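Local coordinates for protein Adp-ribosyltransferase (Staphylococcus aureus, PDB 1OJQ) that uses NAD+ to transfer single ADP-ribose groups onto target proteins, as a bacterial exoenzyme of the C3 type, at residues A[98-101]-A[102-105]. Numbering follows the deposited sequence.
Sequences FTRE and DLHM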
loop_
_atom_site.group_PDB
_atom_site.type_symbol
_atom_site.label_atom_id
_atom_site.label_comp_id
_atom_site.label_asym_id
_atom_site.label_seq_id
_atom_site.Cartn_x
_atom_site.Cartn_y
_atom_site.Cartn_z
ATOM N N PHE A 98 0.540 -11.595 18.682
ATOM C CA PHE A 98 -0.434 -12.341 17.877
ATOM C C PHE A 98 0.233 -13.642 17.450
ATOM O O PHE A 98 1.067 -13.647 16.541
ATOM C CB PHE A 98 -0.937 -11.559 16.664
ATOM C CG PHE A 98 -2.258 -12.127 16.152
ATOM C CD1 PHE A 98 -3.425 -11.902 16.857
ATOM C CD2 PHE A 98 -2.301 -12.883 14.993
ATOM C CE1 PHE A 98 -4.639 -12.405 16.398
ATOM C CE2 PHE A 98 -3.514 -13.370 14.521
ATOM C CZ PHE A 98 -4.683 -13.137 15.220
ATOM N N THR A 99 -0.112 -14.742 18.141
ATOM C CA THR A 99 0.737 -15.922 18.029
ATOM C C THR A 99 0.432 -16.731 16.777
ATOM O O THR A 99 -0.577 -16.515 16.108
ATOM C CB THR A 99 0.571 -16.845 19.259
ATOM O OG1 THR A 99 -0.703 -17.489 19.162
ATOM C CG2 THR A 99 0.563 -16.013 20.524
ATOM N N ARG A 100 1.323 -17.676 16.472
ATOM C CA ARG A 100 1.006 -18.589 15.373
ATOM C C ARG A 100 -0.332 -19.283 15.576
ATOM O O ARG A 100 -1.079 -19.508 14.624
ATOM C CB ARG A 100 2.101 -19.658 15.251
ATOM C CG ARG A 100 1.742 -20.793 14.295
ATOM C CD ARG A 100 1.766 -20.283 12.851
ATOM N NE ARG A 100 1.385 -21.336 11.909
ATOM C CZ ARG A 100 0.152 -21.534 11.438
ATOM N NH1 ARG A 100 -0.886 -20.780 11.787
ATOM N NH2 ARG A 100 -0.083 -22.524 10.576
ATOM N N GLU A 101 -0.649 -19.649 16.828
ATOM C CA GLU A 101 -1.942 -20.312 17.044
ATOM C C GLU A 101 -3.090 -19.327 16.886
ATOM O O GLU A 101 -4.149 -19.728 16.399
ATOM C CB GLU A 101 -2.018 -20.987 18.417
ATOM C CG GLU A 101 -3.198 -21.945 18.517
ATOM C CD GLU A 101 -3.023 -23.179 17.644
ATOM O OE1 GLU A 101 -3.959 -24.012 17.633
ATOM O OE2 GLU A 101 -1.988 -23.362 16.970
ATOM N N ASP A 102 -2.901 -18.062 17.289
ATOM C CA ASP A 102 -3.914 -17.049 17.014
ATOM C C ASP A 102 -4.208 -17.010 15.511
ATOM O O ASP A 102 -5.369 -16.996 15.095
ATOM C CB ASP A 102 -3.517 -15.653 17.480
ATOM C CG ASP A 102 -3.421 -15.533 18.989
ATOM O OD1 ASP A 102 -4.129 -16.287 19.696
ATOM O OD2 ASP A 102 -2.631 -14.678 19.450
ATOM N N LEU A 103 -3.130 -17.007 14.727
ATOM C CA LEU A 103 -3.291 -16.958 13.276
ATOM C C LEU A 103 -3.985 -18.205 12.751
ATOM O O LEU A 103 -4.828 -18.137 11.846
ATOM C CB LEU A 103 -1.917 -16.841 12.614
ATOM C CG LEU A 103 -1.913 -16.462 11.135
ATOM C CD1 LEU A 103 -2.705 -15.181 10.912
ATOM C CD2 LEU A 103 -0.480 -16.304 10.639
ATOM N N HIS A 104 -3.564 -19.341 13.330
ATOM C CA HIS A 104 -4.175 -20.603 12.912
ATOM C C HIS A 104 -5.677 -20.588 13.172
ATOM O O HIS A 104 -6.477 -20.973 12.317
ATOM C CB HIS A 104 -3.529 -21.781 13.647
ATOM C CG HIS A 104 -4.250 -23.081 13.416
ATOM N ND1 HIS A 104 -4.239 -23.730 12.198
ATOM C CD2 HIS A 104 -4.976 -23.849 14.262
ATOM C CE1 HIS A 104 -4.949 -24.851 12.316
ATOM N NE2 HIS A 104 -5.411 -24.947 13.558
ATOM N N MET A 105 -6.042 -20.123 14.369
ATOM C CA MET A 105 -7.469 -20.048 14.711
ATOM C C MET A 105 -8.186 -18.977 13.889
ATOM O O MET A 105 -9.352 -19.156 13.536
ATOM C CB MET A 105 -7.663 -19.775 16.200
ATOM C CG MET A 105 -7.124 -20.916 17.070
ATOM S SD MET A 105 -7.443 -20.622 18.819
ATOM C CE MET A 105 -6.308 -19.284 19.193
HETATM O O HOH W 1 -2.764 -23.140 9.862
#
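T99 and D102 grip each other in a capping box that opens the short helix 100-106 of this ADP-ribosyltransferase exoenzyme. T99, at the N-cap, accepts a hydrogen bond from the backbone N-H of D102 at its OG1, N to OG1 2.9 Å; with chi1 at 73° the hydroxyl lies between its own N and carbonyl carbon and faces that first turn. In return, T99 N gives a nearly straight bond of 2.8 Å to D102 OD2, entering from above the carboxylate plane, 41° out of it. OD2 also forms a salt bridge with K121 of helix 116-126, which ties the cap to the neighbouring helix and probably favours the charged carboxylate.

Apolar contacts add to the cap. D102 CB sits over the centre of one face of the F98 ring, 3.5 Å from the centroid, a CH-pi contact. F98 CE2 reaches L103 CD1 at 4.1 Å, while L122 and L125 of helix 116-126 also touch F98, so the ring joins the cap to that helix. The L103 side chain lies about 6 Å from that of D90, which binds NAD+ in the complex of this protein; no NAD+ is bound here.

Backbone bonds from L103 N to T99 O, H104 N to R100 O and M105 N to E101 O carry the helix onward. On its more exposed flank, R100 bends at chi2 and brings NH1 to 3.4 Å from H104 CB, guanidinium and imidazole planes standing 69° apart. The E101 side chain runs alongside that of H104, with OE1 3.5 Å from CD2. One water, in the plane of both groups, joins R100 NH2 and H104 ND1, 2.8 Å from each of these nitrogens.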